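Local structure of conserved protein (Methanosarcina mazei, 2NR4) at residues G63-T66 with W67-V70; V81-P84 with I85-V88; T167-A170 with T171-Q174; S93-V96 with P97-E101; T176-E179 with K180-E183. The protein binds flavin mononucleotide and is of unknown cellular function, pairing a closed beta barrel with a bundle of C-terminal helices. All coordinates share one frame; numbering follows the deposited sequence.

How the interactions relate
From the N terminus the five contacts follow in series as interactions 1, 2, 4, 3 and 5; each spans one uninterrupted piece of chain, so none nests in or crosses another. Interaction 1 starts helix 65-73 at the FMN phosphate. Interaction 2 starts helix 84-92, and interaction 4 turns the chain after that helix into strand 100-103; the two meet where Leu86 CD1 lies 3.7 Å from Leu95 CD1. Interaction 3, inside helix 158-176, joins helix 84-92 through Thr167 and Val88, and faces the flavin end of the cofactor. Interaction 5 then closes the turn into helix 179-195, with Tyr181 packing back on Arg172 and His169.

Interaction 1: G63-T66 with W67-V70; sequences GSHT and WENV. With FMN (flavin mononucleotide), chain C.
The backbone N of Gly63 sits over one face of the Trp67 indole, 3.1 Å above the ring plane and displaced toward the rim. Trp67 CE3 is the nearest ring atom, 3.2 Å from Gly63 N. This approach follows from Trp67 CG lying anti to its own backbone N (chi1 168°), which lays the indole along the loop that precedes the helix. A CB on Gly63 would be jammed against the preceding carbonyl oxygen at these backbone angles. Ser64 is the N-cap of helix 65-73: its OG accepts from Trp67 N at 3.0 Å with a fairly straight N-H...O angle of 162°. Regular helical bonds take over at once, beginning with Glu68 N to Ser64 O. The capped end also makes a phosphate-binding helix N terminus, a common device in nucleotide sites. His65 N donates to FMN O1P at 2.7 Å, while Thr66 grips FMN O2P twice, through its backbone N at 2.9 Å and its OG1 at 2.6 Å. Because donors hold two different phosphate oxygens, O1P and O2P, the group's rotation is probably restrained, and the helix end probably stabilises its negative charge. Phe61 N, from the strand just before, also bonds the cofactor. At the exposed surface, the His65 ring and the Glu68 carboxylate run side by side with planes only 17° apart. A water lies in the His65 ring plane at ND1 and donates to Asn69 OD1, more weakly to Glu68 OE1. Asn69 ND2 turns instead to Thr37 OG1.

Interaction 2: V81-P84 with I85-V88; sequences VYDP and ILFV
Asp83 holds CG anti to its backbone N (chi1 180°), which swings the carboxylate forward over the first turn of the helix, where OD1 meets Ile85. This is an N-cap: Asp83 precedes helix 84-92, and its OD1 accepts from Ile85 N at 3.2 Å. The bond is bent, with an N-H...O angle of 137°, and the donor comes from well above the carboxylate plane rather than within it. Asp83 OD1 also touches Ile85 CB, while OD2 rests against Leu86 CB at 3.9 Å. Pro84 occupies the first helical turn, where its lack of an N-H costs no helical bond, and its carbonyl accepts from Val88 N at 3.1 Å. The bond from Phe87 N to Asp83 O is weak although nearly straight. Upstream of the cap, Val81 folds back on the helix. Its CG1 reaches Leu86 CB at 4.0 Å, the two side chains crossing at about a right angle. The Phe87 ring slides past Val81 in the opposite sense. Ile34 of the barrel touches both Val81 and Phe87, and Leu164 of helix 158-176 touches Phe87, so the helix start is buried between barrel and helical bundle. Phe87 CD2 approaches Val81 CG1 at 3.9 Å, and its neighbour CE2 directs the ring edge at the backbone, 3.5 Å from Val81 O.

Interaction 3: T167-A170 with T171-Q174; sequences TVHA and TRYQ. With FMN (flavin mononucleotide), chain C.
Val168 CG1 lies over the centre of the Arg172 guanidinium, 3.7 Å from CZ, so the flat group is backed on that face by a methyl. The two side chains run side by side because the Arg172 chain stays extended from CG to NE. Val168 has a second role: its other branch, CG2, meets the FMN methyl C7M at 3.7 Å, at the dimethylbenzene end of the flavin. The Val168 carbonyl is gripped twice. Arg172 N donates to Val168 O at 3.1 Å, and Thr171 OG1 donates to the same oxygen at 2.8 Å, in the carbonyl plane and on a lone pair. Thr171 can do this because OG1 stands between its backbone N and carbonyl carbon (chi1 69°). This is the familiar return of a helical threonine hydroxyl to the backbone, here within helix 158-176. The His169 ring crosses the guanidinium obliquely, its CE1 4.0 Å from Arg172 NH1 and the planes 56° apart; its buried ND1 has no partner in the model. Farther out, Tyr181 of helix 179-195 packs on Arg172, Thr91 of helix 84-92 touches Thr171, and Arg158 of the second subunit packs on Val168.

Interaction 4: S93-V96 with P97-E101; sequences SDLV and PSEFE
Leu95 begins the contact, its CB lying 3.6 Å from Glu99 OE1 while its side chain crosses the glutamate at about a right angle. The same CB reaches Phe100 CE2 at 3.9 Å, an oblique approach. Beyond these two residues Leu95 packs on Leu86 of helix 84-92 and on Leu113 of the neighbouring strand. Val96 comes next and is held at both ends of its backbone by one residue. Its N donates to Glu99 OE1 at 2.9 Å with an N-H...O angle of 157°, entering from above the carboxylate plane. Its O accepts from Glu99 N, also at 2.9 Å, with the donor above the carbonyl plane rather than on a lone pair. Glu99 CG stands anti to its carbonyl carbon (chi1 -59°), and the extended chain beyond CG carries the carboxylate back to Val96 N. Val96 CG2 closes on the same oxygen, 3.2 Å from Glu99 OE1. That oxygen also has a salt bridge to Arg89 NH2, whose positive charge probably steadies the carboxylate. Replacing Glu99 by an alanine is likely to leave Val96 N and Arg89 without their shared acceptor and to weaken the polar tie between this loop and helix 84-92. The edge of the Phe100 ring meets Val96 O, 3.4 Å from CD2. Pro97 O in turn accepts from Phe100 N at 3.2 Å. Successive bonds of this spacing define the 3-10 turn 97-99, which delivers the chain into the antiparallel hairpin of strands 100-103 and 110-113.

Interaction 5: T176-E179 with K180-E183; sequences TGEE and KYLE
Backbone hydrogen bonds start the helix, first from Tyr181 N to Glu178 O at 3.3 Å. Its donor stands 51° out of the carbonyl plane, as expected of a tight first turn rather than a regular helical bond. The next, Glu183 N to Glu179 O at 3.2 Å, already spans four residues and lies nearly along the C=O axis. The side-chain bond belongs to Thr176: its OG1 accepts from Glu178 N with an N-H...O angle of 171°, which defines an ST turn. The hydroxyl is also hydrogen-bonded to Arg172 O, so it links the end of helix 158-176 to the connection that follows; Gly177, with positive phi, lets the chain change direction there. Packing centres on Tyr181, whose CG anti to the carbonyl carbon (chi1 -69°) turns the ring back along the loop. Thr176 OG1 lies obliquely to this ring, 3.4 Å from CE2. Glu178 OE2 meets the same ring carbon at the edge, 3.5 Å away, with the carboxylate nearly perpendicular to the ring. A valine in place of Thr176 would probably leave Glu178 N without its acceptor and set the turn between the helices free to shift. The charged pair is looser: Glu178 OE1 touches Lys180 CE at 3.5 Å, whereas Lys180 NZ stays 4.2 Å from Glu178 OE1, too far to count as a salt bridge. At this surface corner the turn is probably set mainly by polar bonds to the backbone, and the Glu178-Lys180 attraction is probably only a modest, solvent-screened addition.

Interaction 1: G63-T66 with W67-V70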
# COMPACT_ATOMS: atom_id res chain seq x y z
N GLY A 63 16.17 4.18 -22.64
CA GLY A 63 15.31 4.37 -23.81
C GLY A 63 13.97 5.00 -23.47
O GLY A 63 13.19 5.33 -24.37
N SER A 64 13.66 5.15 -22.18
CA SER A 64 12.38 5.69 -21.77
C SER A 64 12.39 7.22 -21.79
O SER A 64 13.44 7.86 -21.87
CB SER A 64 12.04 5.20 -20.37
OG SER A 64 12.89 5.82 -19.40
N HIS A 65 11.22 7.83 -21.70
CA HIS A 65 11.21 9.28 -21.68
C HIS A 65 11.86 9.83 -20.39
O HIS A 65 12.58 10.83 -20.41
CB HIS A 65 9.81 9.82 -21.96
CG HIS A 65 9.55 10.06 -23.42
ND1 HIS A 65 10.28 10.97 -24.17
CD2 HIS A 65 8.66 9.50 -24.28
CE1 HIS A 65 9.83 10.98 -25.42
NE2 HIS A 65 8.86 10.09 -25.51
N THR A 66 11.59 9.18 -19.26
CA THR A 66 12.22 9.57 -17.98
C THR A 66 13.74 9.51 -18.10
O THR A 66 14.45 10.42 -17.65
CB THR A 66 11.77 8.60 -16.86
OG1 THR A 66 10.35 8.60 -16.81
CG2 THR A 66 12.32 9.01 -15.52
N TRP A 67 14.24 8.43 -18.67
CA TRP A 67 15.68 8.28 -18.92
C TRP A 67 16.25 9.44 -19.76
O TRP A 67 17.24 10.08 -19.37
CB TRP A 67 15.93 6.92 -19.58
CG TRP A 67 17.29 6.73 -20.14
CD1 TRP A 67 18.40 6.37 -19.45
CD2 TRP A 67 17.69 6.87 -21.51
NE1 TRP A 67 19.48 6.27 -20.31
CE2 TRP A 67 19.06 6.57 -21.58
CE3 TRP A 67 17.02 7.23 -22.69
CZ2 TRP A 67 19.78 6.59 -22.79
CZ3 TRP A 67 17.73 7.25 -23.90
CH2 TRP A 67 19.10 6.94 -23.93
N GLU A 68 15.59 9.75 -20.88
CA GLU A 68 16.04 10.81 -21.77
C GLU A 68 16.08 12.15 -21.05
O GLU A 68 17.03 12.89 -21.19
CB GLU A 68 15.15 10.86 -23.03
CG GLU A 68 15.79 11.60 -24.22
CD GLU A 68 14.85 11.73 -25.42
OE1 GLU A 68 13.78 11.06 -25.44
OE2 GLU A 68 15.18 12.53 -26.33
N ASN A 69 15.07 12.43 -20.21
CA ASN A 69 15.00 13.70 -19.51
C ASN A 69 16.07 13.81 -18.41
O ASN A 69 16.65 14.88 -18.19
CB ASN A 69 13.61 13.95 -18.93
CG ASN A 69 12.55 14.21 -19.98
OD1 ASN A 69 12.86 14.60 -21.11
ND2 ASN A 69 11.28 14.03 -19.61
N VAL A 70 16.33 12.70 -17.72
CA VAL A 70 17.38 12.69 -16.71
C VAL A 70 18.77 12.90 -17.30
O VAL A 70 19.56 13.72 -16.82
CB VAL A 70 17.30 11.42 -15.87
CG1 VAL A 70 18.57 11.27 -15.02
CG2 VAL A 70 16.02 11.49 -14.97
N1 FMN C . 11.00 1.91 -14.92
C2 FMN C . 12.29 2.26 -14.57
O2 FMN C . 13.07 2.58 -15.47
N3 FMN C . 12.70 2.22 -13.26
C4 FMN C . 11.81 1.85 -12.26
O4 FMN C . 12.08 2.02 -11.08
C4A FMN C . 10.50 1.51 -12.60
N5 FMN C . 9.59 1.13 -11.63
C5A FMN C . 8.28 0.81 -11.96
C6 FMN C . 7.38 0.44 -10.96
C7 FMN C . 6.07 0.12 -11.28
C7M FMN C . 5.15 -0.34 -10.18
C8 FMN C . 5.67 0.14 -12.63
C8M FMN C . 4.25 -0.04 -13.02
C9 FMN C . 6.57 0.50 -13.64
C9A FMN C . 7.89 0.85 -13.30
N10 FMN C . 8.81 1.21 -14.28
C10 FMN C . 10.10 1.54 -13.94
C1' FMN C . 8.44 1.10 -15.73
C2' FMN C . 8.05 2.49 -16.23
O2' FMN C . 7.08 3.04 -15.38
C3' FMN C . 7.43 2.34 -17.60
O3' FMN C . 8.41 1.80 -18.48
C4' FMN C . 6.87 3.66 -18.11
O4' FMN C . 6.09 3.33 -19.23
C5' FMN C . 7.98 4.65 -18.50
O5' FMN C . 7.45 5.70 -19.28
P FMN C . 8.28 7.01 -19.77
O1P FMN C . 8.82 6.65 -21.16
O2P FMN C . 9.48 7.23 -18.81
O3P FMN C . 7.28 8.17 -19.88
O HOH W 1 11.89 12.78 -23.42

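Interaction 2: V81-P84 with I85-V88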
# COMPACT_ATOMS: atom_id res chain seq x y z
N VAL A 81 1.47 9.02 -4.98
CA VAL A 81 0.13 8.90 -5.55
C VAL A 81 -0.51 7.62 -4.96
O VAL A 81 0.09 6.54 -5.00
CB VAL A 81 0.28 8.84 -7.10
CG1 VAL A 81 -0.95 8.19 -7.79
CG2 VAL A 81 0.69 10.25 -7.67
N TYR A 82 -1.73 7.76 -4.43
CA TYR A 82 -2.50 6.60 -3.93
C TYR A 82 -3.61 6.20 -4.91
O TYR A 82 -4.28 5.21 -4.71
CB TYR A 82 -3.17 6.91 -2.57
CG TYR A 82 -2.21 7.30 -1.47
CD1 TYR A 82 -0.98 6.70 -1.35
CD2 TYR A 82 -2.59 8.23 -0.52
CE1 TYR A 82 -0.10 7.04 -0.31
CE2 TYR A 82 -1.72 8.59 0.51
CZ TYR A 82 -0.49 7.99 0.60
OH TYR A 82 0.38 8.36 1.61
N ASP A 83 -3.74 6.95 -6.00
CA ASP A 83 -4.76 6.71 -7.00
C ASP A 83 -4.28 5.71 -8.08
O ASP A 83 -3.35 6.01 -8.82
CB ASP A 83 -5.12 8.05 -7.63
CG ASP A 83 -6.17 7.94 -8.70
OD1 ASP A 83 -6.92 6.90 -8.79
OD2 ASP A 83 -6.25 8.94 -9.45
N PRO A 84 -4.92 4.53 -8.17
CA PRO A 84 -4.41 3.52 -9.10
C PRO A 84 -4.65 3.96 -10.56
O PRO A 84 -3.92 3.53 -11.43
CB PRO A 84 -5.24 2.29 -8.75
CG PRO A 84 -6.55 2.89 -8.25
CD PRO A 84 -6.11 4.04 -7.43
N ILE A 85 -5.68 4.76 -10.79
CA ILE A 85 -5.93 5.33 -12.14
C ILE A 85 -4.73 6.13 -12.67
O ILE A 85 -4.26 5.91 -13.79
CB ILE A 85 -7.25 6.14 -12.21
CG1 ILE A 85 -8.47 5.20 -12.04
CG2 ILE A 85 -7.34 6.85 -13.60
CD1 ILE A 85 -9.80 5.94 -11.79
N LEU A 86 -4.21 7.03 -11.85
CA LEU A 86 -3.02 7.82 -12.23
C LEU A 86 -1.78 6.97 -12.46
O LEU A 86 -1.01 7.18 -13.42
CB LEU A 86 -2.80 8.93 -11.21
CG LEU A 86 -2.15 10.27 -11.51
CD1 LEU A 86 -2.63 10.89 -12.86
CD2 LEU A 86 -2.48 11.18 -10.35
N PHE A 87 -1.57 5.95 -11.62
CA PHE A 87 -0.52 5.00 -11.92
C PHE A 87 -0.59 4.36 -13.29
O PHE A 87 0.42 4.20 -13.98
CB PHE A 87 -0.49 3.85 -10.87
CG PHE A 87 0.59 3.99 -9.88
CD1 PHE A 87 1.86 3.50 -10.16
CD2 PHE A 87 0.35 4.61 -8.67
CE1 PHE A 87 2.86 3.63 -9.25
CE2 PHE A 87 1.36 4.74 -7.77
CZ PHE A 87 2.62 4.26 -8.08
N VAL A 88 -1.78 3.90 -13.67
CA VAL A 88 -1.91 3.16 -14.89
C VAL A 88 -1.83 4.17 -16.04
O VAL A 88 -1.16 3.91 -17.02
CB VAL A 88 -3.21 2.35 -14.94
CG1 VAL A 88 -3.44 1.75 -16.31
CG2 VAL A 88 -3.18 1.21 -13.87

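Interaction 3: T167-A170 with T171-Q174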
# COMPACT_ATOMS: atom_id res chain seq x y z
N THR A 167 0.29 -3.80 -13.57
CA THR A 167 0.99 -2.81 -14.41
C THR A 167 2.42 -3.29 -14.70
O THR A 167 2.88 -3.21 -15.84
CB THR A 167 1.00 -1.37 -13.82
OG1 THR A 167 1.77 -1.34 -12.61
CG2 THR A 167 -0.41 -0.94 -13.49
N VAL A 168 3.10 -3.87 -13.72
CA VAL A 168 4.44 -4.41 -13.95
C VAL A 168 4.36 -5.53 -15.00
O VAL A 168 5.05 -5.50 -16.05
CB VAL A 168 5.11 -4.87 -12.62
CG1 VAL A 168 6.57 -5.39 -12.87
CG2 VAL A 168 5.17 -3.72 -11.67
N HIS A 169 3.49 -6.50 -14.77
CA HIS A 169 3.36 -7.62 -15.71
C HIS A 169 2.90 -7.21 -17.11
O HIS A 169 3.37 -7.76 -18.11
CB HIS A 169 2.52 -8.74 -15.10
CG HIS A 169 3.14 -9.30 -13.86
ND1 HIS A 169 4.46 -9.67 -13.78
CD2 HIS A 169 2.62 -9.52 -12.62
CE1 HIS A 169 4.73 -10.12 -12.57
NE2 HIS A 169 3.63 -10.02 -11.84
N ALA A 170 1.98 -6.24 -17.19
CA ALA A 170 1.59 -5.71 -18.47
C ALA A 170 2.77 -5.11 -19.25
O ALA A 170 2.84 -5.30 -20.47
CB ALA A 170 0.43 -4.69 -18.33
N THR A 171 3.67 -4.40 -18.59
CA THR A 171 4.84 -3.87 -19.29
C THR A 171 5.77 -4.99 -19.77
O THR A 171 6.42 -4.88 -20.83
CB THR A 171 5.66 -2.81 -18.47
OG1 THR A 171 6.31 -3.43 -17.37
CG2 THR A 171 4.79 -1.65 -17.98
N ARG A 172 5.83 -6.05 -18.98
CA ARG A 172 6.62 -7.22 -19.34
C ARG A 172 6.01 -8.01 -20.48
O ARG A 172 6.76 -8.53 -21.33
CB ARG A 172 6.85 -8.10 -18.12
CG ARG A 172 7.92 -7.50 -17.28
CD ARG A 172 8.01 -8.22 -15.99
NE ARG A 172 9.01 -7.59 -15.14
CZ ARG A 172 9.17 -7.89 -13.86
NH1 ARG A 172 8.39 -8.80 -13.28
NH2 ARG A 172 10.10 -7.27 -13.17
N TYR A 173 4.68 -8.06 -20.53
CA TYR A 173 3.98 -8.64 -21.66
C TYR A 173 4.26 -7.90 -22.96
O TYR A 173 4.31 -8.50 -24.04
CB TYR A 173 2.48 -8.71 -21.43
CG TYR A 173 1.80 -9.30 -22.63
CD1 TYR A 173 1.89 -10.66 -22.89
CD2 TYR A 173 1.11 -8.48 -23.53
CE1 TYR A 173 1.29 -11.21 -24.03
CE2 TYR A 173 0.52 -9.02 -24.68
CZ TYR A 173 0.61 -10.38 -24.90
OH TYR A 173 0.02 -10.92 -26.02
N GLN A 174 4.40 -6.58 -22.86
CA GLN A 174 4.79 -5.76 -24.00
C GLN A 174 6.25 -6.03 -24.37
O GLN A 174 6.60 -5.94 -25.55
CB GLN A 174 4.58 -4.27 -23.69
CG GLN A 174 3.13 -3.82 -23.58
CD GLN A 174 2.99 -2.34 -23.22
OE1 GLN A 174 2.16 -1.63 -23.79
NE2 GLN A 174 3.84 -1.87 -22.30
N1 FMN C . 11.00 1.91 -14.92
C2 FMN C . 12.29 2.26 -14.57
O2 FMN C . 13.07 2.58 -15.47
N3 FMN C . 12.70 2.22 -13.26
C4 FMN C . 11.81 1.85 -12.26
O4 FMN C . 12.08 2.02 -11.08
C4A FMN C . 10.50 1.51 -12.60
N5 FMN C . 9.59 1.13 -11.63
C5A FMN C . 8.28 0.81 -11.96
C6 FMN C . 7.38 0.44 -10.96
C7 FMN C . 6.07 0.12 -11.28
C7M FMN C . 5.15 -0.34 -10.18
C8 FMN C . 5.67 0.14 -12.63
C8M FMN C . 4.25 -0.04 -13.02
C9 FMN C . 6.57 0.50 -13.64
C9A FMN C . 7.89 0.85 -13.30
N10 FMN C . 8.81 1.21 -14.28
C10 FMN C . 10.10 1.54 -13.94
C1' FMN C . 8.44 1.10 -15.73
C2' FMN C . 8.05 2.49 -16.23
O2' FMN C . 7.08 3.04 -15.38
C3' FMN C . 7.43 2.34 -17.60
O3' FMN C . 8.41 1.80 -18.48
C4' FMN C . 6.87 3.66 -18.11
O4' FMN C . 6.09 3.33 -19.23
C5' FMN C . 7.98 4.65 -18.50
O5' FMN C . 7.45 5.70 -19.28
P FMN C . 8.28 7.01 -19.77
O1P FMN C . 8.82 6.65 -21.16
O2P FMN C . 9.48 7.23 -18.81
O3P FMN C . 7.28 8.17 -19.88

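Interaction 4: S93-V96 with P97-E101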
# COMPACT_ATOMS: atom_id res chain seq x y z
N SER A 93 0.23 5.89 -20.89
CA SER A 93 -0.20 7.09 -21.62
C SER A 93 0.69 8.26 -21.31
O SER A 93 1.68 8.13 -20.61
CB SER A 93 -1.64 7.47 -21.26
OG SER A 93 -2.54 6.40 -21.45
N ASP A 94 0.34 9.40 -21.88
CA ASP A 94 0.98 10.66 -21.58
C ASP A 94 -0.01 11.47 -20.74
O ASP A 94 -1.15 11.70 -21.17
CB ASP A 94 1.29 11.44 -22.88
CG ASP A 94 2.13 10.64 -23.88
OD1 ASP A 94 3.34 10.92 -24.00
OD2 ASP A 94 1.58 9.77 -24.58
N LEU A 95 0.39 11.89 -19.56
CA LEU A 95 -0.45 12.81 -18.80
C LEU A 95 -0.37 14.14 -19.54
O LEU A 95 0.66 14.49 -20.10
CB LEU A 95 0.02 12.96 -17.37
CG LEU A 95 0.05 11.76 -16.42
CD1 LEU A 95 0.13 12.25 -14.99
CD2 LEU A 95 -1.15 10.86 -16.56
N VAL A 96 -1.47 14.87 -19.57
CA VAL A 96 -1.47 16.13 -20.30
C VAL A 96 -0.80 17.22 -19.45
O VAL A 96 -0.78 17.14 -18.21
CB VAL A 96 -2.87 16.46 -20.84
CG1 VAL A 96 -3.22 15.51 -21.98
CG2 VAL A 96 -3.90 16.38 -19.80
N PRO A 97 -0.17 18.22 -20.12
CA PRO A 97 0.49 19.27 -19.35
C PRO A 97 -0.36 19.94 -18.28
O PRO A 97 0.22 20.42 -17.30
CB PRO A 97 0.95 20.28 -20.45
CG PRO A 97 1.10 19.39 -21.68
CD PRO A 97 -0.01 18.41 -21.58
N SER A 98 -1.70 19.92 -18.40
CA SER A 98 -2.58 20.53 -17.37
C SER A 98 -2.62 19.78 -16.03
O SER A 98 -3.15 20.27 -15.03
CB SER A 98 -4.02 20.76 -17.86
OG SER A 98 -4.56 19.65 -18.56
N GLU A 99 -2.04 18.58 -16.03
CA GLU A 99 -2.01 17.74 -14.83
C GLU A 99 -0.83 18.06 -13.93
O GLU A 99 -0.67 17.50 -12.85
CB GLU A 99 -2.00 16.27 -15.27
CG GLU A 99 -3.22 15.95 -16.13
CD GLU A 99 -3.40 14.48 -16.41
OE1 GLU A 99 -3.43 14.09 -17.60
OE2 GLU A 99 -3.55 13.72 -15.43
N PHE A 100 0.04 18.95 -14.41
CA PHE A 100 1.25 19.31 -13.71
C PHE A 100 1.17 20.75 -13.22
O PHE A 100 0.43 21.57 -13.79
CB PHE A 100 2.45 19.20 -14.64
CG PHE A 100 2.68 17.83 -15.20
CD1 PHE A 100 3.57 16.96 -14.58
CD2 PHE A 100 1.99 17.40 -16.34
CE1 PHE A 100 3.81 15.68 -15.12
CE2 PHE A 100 2.20 16.10 -16.90
CZ PHE A 100 3.13 15.24 -16.26
N GLU A 101 1.98 21.05 -12.21
CA GLU A 101 2.19 22.40 -11.76
C GLU A 101 3.68 22.62 -11.55
O GLU A 101 4.45 21.64 -11.44
CB GLU A 101 1.34 22.71 -10.52
CG GLU A 101 1.80 22.11 -9.20
CD GLU A 101 0.80 22.41 -8.06
OE1 GLU A 101 -0.11 23.26 -8.26
OE2 GLU A 101 0.92 21.80 -6.97

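Interaction 5: T176-E179 with K180-E183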
# COMPACT_ATOMS: atom_id res chain seq x y z
N THR A 176 7.94 -8.93 -24.43
CA THR A 176 8.55 -10.26 -24.17
C THR A 176 7.51 -11.09 -24.91
O THR A 176 7.80 -12.15 -25.47
CB THR A 176 8.71 -10.85 -22.73
OG1 THR A 176 7.46 -11.32 -22.22
CG2 THR A 176 9.44 -9.93 -21.79
N GLY A 177 6.27 -10.59 -24.91
CA GLY A 177 5.14 -11.24 -25.57
C GLY A 177 4.61 -12.50 -24.89
O GLY A 177 3.63 -13.08 -25.36
N GLU A 178 5.23 -12.91 -23.79
CA GLU A 178 4.89 -14.20 -23.16
C GLU A 178 3.49 -14.27 -22.53
O GLU A 178 3.06 -13.34 -21.87
CB GLU A 178 5.94 -14.58 -22.11
CG GLU A 178 7.35 -14.72 -22.66
CD GLU A 178 8.38 -14.82 -21.57
OE1 GLU A 178 8.63 -15.94 -21.08
OE2 GLU A 178 8.93 -13.77 -21.18
N GLU A 179 2.81 -15.40 -22.73
CA GLU A 179 1.43 -15.58 -22.24
C GLU A 179 1.37 -15.77 -20.73
O GLU A 179 0.33 -15.54 -20.11
CB GLU A 179 0.74 -16.75 -22.95
CG GLU A 179 0.09 -16.40 -24.29
CD GLU A 179 -0.67 -17.60 -24.89
OE1 GLU A 179 -1.02 -18.54 -24.13
OE2 GLU A 179 -0.94 -17.59 -26.13
N LYS A 180 2.49 -16.20 -20.16
CA LYS A 180 2.72 -16.26 -18.71
C LYS A 180 2.21 -14.99 -18.02
O LYS A 180 1.69 -15.05 -16.90
CB LYS A 180 4.23 -16.38 -18.49
CG LYS A 180 4.73 -16.43 -17.05
CD LYS A 180 6.24 -16.11 -17.01
CE LYS A 180 7.04 -16.82 -18.13
NZ LYS A 180 7.41 -18.25 -17.84
N TYR A 181 2.37 -13.86 -18.69
CA TYR A 181 2.06 -12.55 -18.14
C TYR A 181 0.56 -12.20 -18.20
O TYR A 181 0.03 -11.59 -17.27
CB TYR A 181 2.93 -11.47 -18.80
CG TYR A 181 4.40 -11.59 -18.40
CD1 TYR A 181 4.81 -11.35 -17.09
CD2 TYR A 181 5.37 -11.97 -19.34
CE1 TYR A 181 6.16 -11.46 -16.70
CE2 TYR A 181 6.72 -12.09 -18.97
CZ TYR A 181 7.11 -11.83 -17.66
OH TYR A 181 8.44 -11.94 -17.31
N LEU A 182 -0.13 -12.61 -19.28
CA LEU A 182 -1.56 -12.38 -19.41
C LEU A 182 -2.33 -13.17 -18.38
O LEU A 182 -3.36 -12.71 -17.90
CB LEU A 182 -2.08 -12.75 -20.80
CG LEU A 182 -1.66 -11.96 -22.04
CD1 LEU A 182 -2.66 -12.29 -23.14
CD2 LEU A 182 -1.64 -10.45 -21.77
N GLU A 183 -1.81 -14.35 -18.05
CA GLU A 183 -2.35 -15.22 -17.02
C GLU A 183 -2.19 -14.59 -15.62
O GLU A 183 -3.08 -14.71 -14.76
CB GLU A 183 -1.63 -16.57 -17.09
CG GLU A 183 -2.20 -17.68 -16.23
CD GLU A 183 -1.18 -18.80 -15.98
OE1 GLU A 183 0.02 -18.48 -15.85
OE2 GLU A 183 -1.59 -19.99 -15.91